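Local coordinates for dipeptide Epimerase (Enterococcus faecalis V583, PDB 3JVA), which belongs to the mandelate racemase/muconate lactonizing enzyme family of the enolase superfamily, joining an N-terminal domain to a TIM-barrel-like domain that holds a magnesium ion, at residues Ile130-Leu135 with Arg316-Ala321; Gly154-Lys159 with Asp183-Leu188. One frame throughout, in Å; residues are numbered along the deposited sequence.

Contact 1 (Ile130-Leu135 with Arg316-Ala321)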
ATOM      1  N   ILE B 130     -30.139 -29.631   3.170  1.00 23.72           N
ATOM      2  CA  ILE B 130     -30.595 -29.758   1.792  1.00 23.52           C
ATOM      3  C   ILE B 130     -29.413 -29.779   0.837  1.00 21.61           C
ATOM      4  O   ILE B 130     -28.556 -28.900   0.881  1.00 22.67           O
ATOM      5  CB  ILE B 130     -31.502 -28.574   1.396  1.00 24.60           C
ATOM      6  CG1 ILE B 130     -32.764 -28.575   2.262  1.00 27.58           C
ATOM      7  CG2 ILE B 130     -31.855 -28.662  -0.088  1.00 26.47           C
ATOM      8  CD1 ILE B 130     -33.615 -27.329   2.106  1.00 28.36           C
ATOM      9  N   THR B 131     -29.361 -30.781  -0.027  1.00 20.29           N
ATOM     10  CA  THR B 131     -28.278 -30.855  -0.989  1.00 20.89           C
ATOM     11  C   THR B 131     -28.782 -30.669  -2.405  1.00 22.47           C
ATOM     12  O   THR B 131     -29.959 -30.902  -2.698  1.00 21.41           O
ATOM     13  CB  THR B 131     -27.541 -32.211  -0.938  1.00 21.46           C
ATOM     14  OG1 THR B 131     -26.533 -32.234  -1.957  1.00 21.43           O
ATOM     15  CG2 THR B 131     -28.512 -33.370  -1.179  1.00 19.55           C
ATOM     16  N   ASP B 132     -27.891 -30.219  -3.281  1.00 22.79           N
ATOM     17  CA  ASP B 132     -28.245 -30.076  -4.683  1.00 22.63           C
ATOM     18  C   ASP B 132     -27.903 -31.441  -5.260  1.00 22.44           C
ATOM     19  O   ASP B 132     -27.578 -32.377  -4.523  1.00 22.90           O
ATOM     20  CB  ASP B 132     -27.381 -29.004  -5.377  1.00 22.62           C
ATOM     21  CG  ASP B 132     -25.883 -29.332  -5.355  1.00 23.49           C
ATOM     22  OD1 ASP B 132     -25.509 -30.527  -5.394  1.00 21.92           O
ATOM     23  OD2 ASP B 132     -25.070 -28.382  -5.320  1.00 22.70           O
ATOM     24  N   ILE B 133     -27.988 -31.562  -6.574  1.00 21.88           N
ATOM     25  CA  ILE B 133     -27.609 -32.794  -7.237  1.00 22.68           C
ATOM     26  C   ILE B 133     -26.965 -32.370  -8.546  1.00 24.39           C
ATOM     27  O   ILE B 133     -27.448 -31.455  -9.230  1.00 24.09           O
ATOM     28  CB  ILE B 133     -28.813 -33.742  -7.499  1.00 22.39           C
ATOM     29  CG1 ILE B 133     -28.290 -35.068  -8.070  1.00 23.53           C
ATOM     30  CG2 ILE B 133     -29.801 -33.107  -8.462  1.00 22.08           C
ATOM     31  CD1 ILE B 133     -29.325 -36.177  -8.096  1.00 23.02           C
ATOM     32  N   THR B 134     -25.852 -33.015  -8.873  1.00 24.48           N
ATOM     33  CA  THR B 134     -25.110 -32.702 -10.085  1.00 25.97           C
ATOM     34  C   THR B 134     -25.639 -33.475 -11.287  1.00 26.24           C
ATOM     35  O   THR B 134     -25.871 -34.675 -11.210  1.00 26.22           O
ATOM     36  CB  THR B 134     -23.605 -33.025  -9.899  1.00 27.54           C
ATOM     37  OG1 THR B 134     -23.070 -32.218  -8.842  1.00 28.47           O
ATOM     38  CG2 THR B 134     -22.828 -32.748 -11.183  1.00 27.89           C
ATOM     39  N   LEU B 135     -25.843 -32.775 -12.395  1.00 25.51           N
ATOM     40  CA  LEU B 135     -26.315 -33.419 -13.610  1.00 27.47           C
ATOM     41  C   LEU B 135     -25.087 -33.751 -14.443  1.00 27.77           C
ATOM     42  O   LEU B 135     -24.257 -32.878 -14.706  1.00 29.92           O
ATOM     43  CB  LEU B 135     -27.235 -32.484 -14.402  1.00 26.31           C
ATOM     44  CG  LEU B 135     -28.518 -31.996 -13.726  1.00 26.38           C
ATOM     45  CD1 LEU B 135     -29.252 -31.061 -14.678  1.00 27.88           C
ATOM     46  CD2 LEU B 135     -29.406 -33.176 -13.347  1.00 28.73           C
ATOM     47  N   ARG B 316     -24.688 -23.904   2.028  1.00 21.01           N
ATOM     48  CA  ARG B 316     -24.962 -24.665   0.816  1.00 22.20           C
ATOM     49  C   ARG B 316     -24.297 -26.030   0.910  1.00 22.20           C
ATOM     50  O   ARG B 316     -23.287 -26.186   1.591  1.00 21.24           O
ATOM     51  CB  ARG B 316     -24.423 -23.932  -0.415  1.00 20.13           C
ATOM     52  CG  ARG B 316     -25.089 -22.592  -0.701  1.00 23.13           C
ATOM     53  CD  ARG B 316     -24.560 -22.026  -2.009  1.00 22.45           C
ATOM     54  NE  ARG B 316     -25.244 -20.808  -2.440  1.00 24.77           N
ATOM     55  CZ  ARG B 316     -24.938 -19.578  -2.037  1.00 25.53           C
ATOM     56  NH1 ARG B 316     -23.946 -19.375  -1.176  1.00 24.22           N
ATOM     57  NH2 ARG B 316     -25.616 -18.543  -2.517  1.00 24.94           N
ATOM     58  N   ALA B 317     -24.866 -27.015   0.223  1.00 21.73           N
ATOM     59  CA  ALA B 317     -24.306 -28.357   0.234  1.00 21.00           C
ATOM     60  C   ALA B 317     -24.422 -29.033  -1.125  1.00 21.71           C
ATOM     61  O   ALA B 317     -25.462 -28.969  -1.782  1.00 22.89           O
ATOM     62  CB  ALA B 317     -24.994 -29.200   1.302  1.00 23.29           C
ATOM     63  N   ASP B 318     -23.331 -29.660  -1.545  1.00 19.75           N
ATOM     64  CA  ASP B 318     -23.263 -30.387  -2.806  1.00 22.48           C
ATOM     65  C   ASP B 318     -22.761 -31.761  -2.379  1.00 20.73           C
ATOM     66  O   ASP B 318     -21.614 -32.121  -2.624  1.00 19.96           O
ATOM     67  CB  ASP B 318     -22.273 -29.699  -3.757  1.00 23.17           C
ATOM     68  CG  ASP B 318     -22.085 -30.456  -5.059  1.00 25.76           C
ATOM     69  OD1 ASP B 318     -23.057 -31.080  -5.531  1.00 25.01           O
ATOM     70  OD2 ASP B 318     -20.966 -30.418  -5.615  1.00 26.05           O
ATOM     71  N   LEU B 319     -23.639 -32.512  -1.719  1.00 20.97           N
ATOM     72  CA  LEU B 319     -23.302 -33.837  -1.193  1.00 21.14           C
ATOM     73  C   LEU B 319     -24.203 -34.881  -1.836  1.00 21.09           C
ATOM     74  O   LEU B 319     -25.096 -35.425  -1.193  1.00 21.59           O
ATOM     75  CB  LEU B 319     -23.497 -33.833   0.326  1.00 19.76           C
ATOM     76  CG  LEU B 319     -22.727 -32.740   1.076  1.00 20.03           C
ATOM     77  CD1 LEU B 319     -23.179 -32.699   2.527  1.00 20.44           C
ATOM     78  CD2 LEU B 319     -21.224 -33.003   0.978  1.00 21.15           C
ATOM     79  N   ASP B 320     -23.933 -35.168  -3.104  1.00 21.30           N
ATOM     80  CA  ASP B 320     -24.742 -36.094  -3.887  1.00 21.11           C
ATOM     81  C   ASP B 320     -24.067 -37.402  -4.288  1.00 22.66           C
ATOM     82  O   ASP B 320     -24.626 -38.168  -5.070  1.00 20.88           O
ATOM     83  CB  ASP B 320     -25.203 -35.371  -5.155  1.00 20.90           C
ATOM     84  CG  ASP B 320     -24.038 -34.924  -6.027  1.00 25.91           C
ATOM     85  OD1 ASP B 320     -22.880 -34.909  -5.541  1.00 24.33           O
ATOM     86  OD2 ASP B 320     -24.276 -34.574  -7.200  1.00 25.89           O
ATOM     87  N   ALA B 321     -22.880 -37.672  -3.756  1.00 21.51           N
ATOM     88  CA  ALA B 321     -22.165 -38.888  -4.132  1.00 22.30           C
ATOM     89  C   ALA B 321     -22.933 -40.198  -3.927  1.00 21.80           C
ATOM     90  O   ALA B 321     -22.838 -41.099  -4.761  1.00 21.62           O
ATOM     91  CB  ALA B 321     -20.822 -38.953  -3.406  1.00 20.24           C
TER
HETATM   92  O   HOH W   1     -27.569 -26.631  -1.133  1.00 28.28           O
HETATM   93  O   HOH W   2     -21.113 -33.190  -6.852  1.00 34.53           O
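With chi1 at 61°, Asp132 and Asp320 both place CG between their own backbone N and carbonyl carbon, whereas Asp318 turns its CG opposite its backbone N (chi1 176°); three acids thus converge where Ile130-Leu135 passes Arg316-Ala321. Asp132 OD1 lies 2.5 Å from Asp318 OD1, the two carboxylate planes 58° apart. The other oxygen of Asp132, OD2, forms a salt bridge to Arg187 NH1, and Lys159 NZ makes a weaker, long ion pair with Asp318 OD2. Asp320 reaches Thr134 instead: its OD2 accepts the backbone N-H of Thr134 (N to OD2 2.8 Å) on the anti side, somewhat out of the carboxylate plane. A water lies 2.8 Å from Asp320 OD1 and 3.0 Å from Asp318 OD2, and also meets the Thr134 hydroxyl, so it connects both acids to the first segment. Thr131 is gripped twice: OG1 accepts from Leu319 N at 2.9 Å and donates to Asp132 O at 2.8 Å, tying the hydroxyl to both backbones. Beside it, Asp132 N donates to Ala317 O (3.1 Å), and a second water spans Ala317 N and Ile130 O. These bonds join strand 128-134 to strand 314-317 and the loop that follows it, the first and last strands of the barrel, and so close it. The chemistry implies a closure made largely of polar bonds, its acids fixed by a backbone N-H, a shared water and Arg187, with the Asp318 side chain about 6 Å from the magnesium ion.

Contact 2 (Gly154-Lys159 with Asp183-Leu188); sequences GFDTLK and DIKLRL
Thr157 lays its CG2 methyl over the centre of one face of the Arg187 guanidinium, 3.4 Å above the plane. Chi1 of -54° directs that methyl opposite the backbone N and sets OG1 beside the backbone N, anti to the carbonyl carbon, where it donates to Asp156 OD2 (2.8 Å) from above the carboxylate plane and comes within 3.0 Å of Lys185 CE. The guanidinium is held at NE by a salt bridge to Glu212. On the reverse face of the sheet Leu158 packs its CG on Ile184 CG2 (3.9 Å) and its CB on Leu186 CD2 (3.9 Å). Parallel pairing fixes the register: Lys185 N donates to Asp156 O (2.9 Å), Leu158 N to Lys185 O (2.8 Å) and Arg187 N to Leu158 O (2.8 Å), the last two nearly straight. Thr157, Lys159, Lys185 and Arg187 share the face opposite Leu158 and Leu186; Lys159 and Arg187 reach toward the barrel interior, where Lys159 NZ binds a glycerol molecule. Helix 166-180 connects strands 157-161 and 185-189 in a beta-alpha-beta crossover; Leu158 and Leu186 rest on its Ile176, Leu158 also on helix 140-152, and strand 128-134 lies alongside 157-161.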
ATOM      1  N   GLY B 154     -37.843 -33.642  -6.024  1.00 26.42           N
ATOM      2  CA  GLY B 154     -37.836 -32.650  -4.958  1.00 25.32           C
ATOM      3  C   GLY B 154     -36.643 -31.708  -4.933  1.00 23.75           C
ATOM      4  O   GLY B 154     -36.623 -30.745  -4.163  1.00 25.08           O
ATOM      5  N   PHE B 155     -35.644 -31.974  -5.763  1.00 23.55           N
ATOM      6  CA  PHE B 155     -34.466 -31.109  -5.792  1.00 24.70           C
ATOM      7  C   PHE B 155     -34.826 -29.702  -6.261  1.00 25.69           C
ATOM      8  O   PHE B 155     -35.580 -29.532  -7.218  1.00 25.11           O
ATOM      9  CB  PHE B 155     -33.400 -31.718  -6.704  1.00 25.28           C
ATOM     10  CG  PHE B 155     -32.726 -32.919  -6.109  1.00 25.80           C
ATOM     11  CD1 PHE B 155     -31.715 -32.765  -5.166  1.00 25.28           C
ATOM     12  CD2 PHE B 155     -33.143 -34.203  -6.440  1.00 25.81           C
ATOM     13  CE1 PHE B 155     -31.130 -33.872  -4.556  1.00 24.52           C
ATOM     14  CE2 PHE B 155     -32.565 -35.320  -5.835  1.00 26.72           C
ATOM     15  CZ  PHE B 155     -31.556 -35.152  -4.890  1.00 26.26           C
ATOM     16  N   ASP B 156     -34.293 -28.697  -5.577  1.00 26.38           N
ATOM     17  CA  ASP B 156     -34.559 -27.309  -5.933  1.00 26.77           C
ATOM     18  C   ASP B 156     -33.284 -26.631  -6.431  1.00 25.78           C
ATOM     19  O   ASP B 156     -33.295 -25.454  -6.791  1.00 25.82           O
ATOM     20  CB  ASP B 156     -35.121 -26.551  -4.725  1.00 30.05           C
ATOM     21  CG  ASP B 156     -34.139 -26.479  -3.563  1.00 34.61           C
ATOM     22  OD1 ASP B 156     -34.545 -26.027  -2.469  1.00 36.32           O
ATOM     23  OD2 ASP B 156     -32.965 -26.866  -3.742  1.00 34.90           O
ATOM     24  N   THR B 157     -32.189 -27.386  -6.456  1.00 23.17           N
ATOM     25  CA  THR B 157     -30.904 -26.859  -6.905  1.00 23.73           C
ATOM     26  C   THR B 157     -30.155 -27.896  -7.734  1.00 23.61           C
ATOM     27  O   THR B 157     -29.939 -29.031  -7.296  1.00 25.33           O
ATOM     28  CB  THR B 157     -30.031 -26.441  -5.703  1.00 23.41           C
ATOM     29  OG1 THR B 157     -30.769 -25.534  -4.872  1.00 25.92           O
ATOM     30  CG2 THR B 157     -28.750 -25.754  -6.176  1.00 23.97           C
ATOM     31  N   LEU B 158     -29.772 -27.503  -8.942  1.00 22.97           N
ATOM     32  CA  LEU B 158     -29.049 -28.382  -9.847  1.00 23.18           C
ATOM     33  C   LEU B 158     -27.665 -27.804 -10.101  1.00 24.36           C
ATOM     34  O   LEU B 158     -27.493 -26.588 -10.184  1.00 25.28           O
ATOM     35  CB  LEU B 158     -29.796 -28.508 -11.176  1.00 23.91           C
ATOM     36  CG  LEU B 158     -31.261 -28.931 -11.071  1.00 24.18           C
ATOM     37  CD1 LEU B 158     -31.914 -28.836 -12.449  1.00 24.94           C
ATOM     38  CD2 LEU B 158     -31.354 -30.345 -10.516  1.00 24.42           C
ATOM     39  N   LYS B 159     -26.684 -28.686 -10.222  1.00 24.09           N
ATOM     40  CA  LYS B 159     -25.309 -28.278 -10.461  1.00 24.46           C
ATOM     41  C   LYS B 159     -24.798 -28.899 -11.747  1.00 24.69           C
ATOM     42  O   LYS B 159     -25.017 -30.085 -11.996  1.00 24.55           O
ATOM     43  CB  LYS B 159     -24.428 -28.720  -9.291  1.00 26.08           C
ATOM     44  CG  LYS B 159     -22.935 -28.538  -9.524  1.00 28.44           C
ATOM     45  CD  LYS B 159     -22.160 -28.791  -8.239  1.00 32.41           C
ATOM     46  CE  LYS B 159     -20.664 -28.883  -8.496  1.00 33.78           C
ATOM     47  NZ  LYS B 159     -20.350 -30.112  -9.271  1.00 35.40           N
ATOM     48  N   ASP B 183     -37.594 -21.103 -10.883  1.00 29.47           N
ATOM     49  CA  ASP B 183     -37.615 -21.285  -9.435  1.00 30.66           C
ATOM     50  C   ASP B 183     -36.578 -22.303  -8.978  1.00 30.75           C
ATOM     51  O   ASP B 183     -36.430 -22.550  -7.781  1.00 32.58           O
ATOM     52  CB  ASP B 183     -39.000 -21.722  -8.957  1.00 33.61           C
ATOM     53  CG  ASP B 183     -40.017 -20.605  -9.044  1.00 36.62           C
ATOM     54  OD1 ASP B 183     -39.708 -19.492  -8.564  1.00 39.10           O
ATOM     55  OD2 ASP B 183     -41.120 -20.837  -9.582  1.00 38.46           O
ATOM     56  N   ILE B 184     -35.863 -22.893  -9.930  1.00 29.33           N
ATOM     57  CA  ILE B 184     -34.836 -23.879  -9.608  1.00 27.62           C
ATOM     58  C   ILE B 184     -33.474 -23.194  -9.686  1.00 27.86           C
ATOM     59  O   ILE B 184     -33.171 -22.501 -10.660  1.00 27.64           O
ATOM     60  CB  ILE B 184     -34.864 -25.072 -10.602  1.00 27.15           C
ATOM     61  CG1 ILE B 184     -36.222 -25.779 -10.540  1.00 27.37           C
ATOM     62  CG2 ILE B 184     -33.746 -26.060 -10.273  1.00 26.19           C
ATOM     63  CD1 ILE B 184     -36.574 -26.344  -9.175  1.00 28.31           C
ATOM     64  N   LYS B 185     -32.659 -23.374  -8.652  1.00 25.39           N
ATOM     65  CA  LYS B 185     -31.339 -22.761  -8.633  1.00 25.51           C
ATOM     66  C   LYS B 185     -30.353 -23.560  -9.464  1.00 24.11           C
ATOM     67  O   LYS B 185     -30.357 -24.796  -9.443  1.00 24.01           O
ATOM     68  CB  LYS B 185     -30.840 -22.624  -7.190  1.00 26.92           C
ATOM     69  CG  LYS B 185     -31.566 -21.535  -6.408  1.00 29.51           C
ATOM     70  CD  LYS B 185     -31.143 -21.491  -4.944  1.00 34.66           C
ATOM     71  CE  LYS B 185     -31.580 -22.743  -4.201  1.00 35.15           C
ATOM     72  NZ  LYS B 185     -31.294 -22.653  -2.740  1.00 38.62           N
ATOM     73  N   LEU B 186     -29.517 -22.850 -10.209  1.00 23.27           N
ATOM     74  CA  LEU B 186     -28.521 -23.490 -11.054  1.00 23.28           C
ATOM     75  C   LEU B 186     -27.126 -23.063 -10.634  1.00 23.21           C
ATOM     76  O   LEU B 186     -26.792 -21.880 -10.686  1.00 24.68           O
ATOM     77  CB  LEU B 186     -28.745 -23.120 -12.525  1.00 25.75           C
ATOM     78  CG  LEU B 186     -30.015 -23.650 -13.194  1.00 28.17           C
ATOM     79  CD1 LEU B 186     -30.104 -23.111 -14.616  1.00 30.33           C
ATOM     80  CD2 LEU B 186     -29.987 -25.174 -13.209  1.00 29.79           C
ATOM     81  N   ARG B 187     -26.327 -24.033 -10.194  1.00 23.47           N
ATOM     82  CA  ARG B 187     -24.947 -23.785  -9.776  1.00 24.48           C
ATOM     83  C   ARG B 187     -24.020 -24.315 -10.849  1.00 25.08           C
ATOM     84  O   ARG B 187     -24.138 -25.471 -11.258  1.00 25.23           O
ATOM     85  CB  ARG B 187     -24.629 -24.526  -8.476  1.00 25.63           C
ATOM     86  CG  ARG B 187     -25.372 -24.015  -7.294  1.00 28.26           C
ATOM     87  CD  ARG B 187     -25.088 -24.826  -6.044  1.00 24.32           C
ATOM     88  NE  ARG B 187     -25.856 -24.276  -4.936  1.00 25.38           N
ATOM     89  CZ  ARG B 187     -26.201 -24.950  -3.850  1.00 24.19           C
ATOM     90  NH1 ARG B 187     -25.846 -26.221  -3.708  1.00 23.99           N
ATOM     91  NH2 ARG B 187     -26.918 -24.350  -2.912  1.00 28.32           N
ATOM     92  N   LEU B 188     -23.080 -23.487 -11.289  1.00 23.40           N
ATOM     93  CA  LEU B 188     -22.147 -23.916 -12.313  1.00 21.96           C
ATOM     94  C   LEU B 188     -20.757 -24.082 -11.722  1.00 23.20           C
ATOM     95  O   LEU B 188     -20.374 -23.352 -10.812  1.00 22.80           O
ATOM     96  CB  LEU B 188     -22.085 -22.884 -13.441  1.00 22.35           C
ATOM     97  CG  LEU B 188     -23.431 -22.404 -13.987  1.00 22.22           C
ATOM     98  CD1 LEU B 188     -23.184 -21.519 -15.195  1.00 23.29           C
ATOM     99  CD2 LEU B 188     -24.308 -23.602 -14.353  1.00 22.94           C
TER

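After the N-terminal sheet and helices, the chain enters strand 128-134, which supplies one side of contact 1. Helix 140-152 leads on to strand 157-161, and after helix 166-180 strand 185-189 closes the short loop of contact 2. The chain then runs through the remaining barrel strands to 314-317, whose return to 130-135 closes the long loop of contact 1; contact 2 is nested inside it. One seals the barrel between first and last strands, the other joins the second and third. They meet directly: Leu135 N probably donates a hydrogen bond to Lys159 O (2.8 Å), Asp132 CB packs on Thr157 O, and strands 128-134 and 157-161 are sheet neighbours.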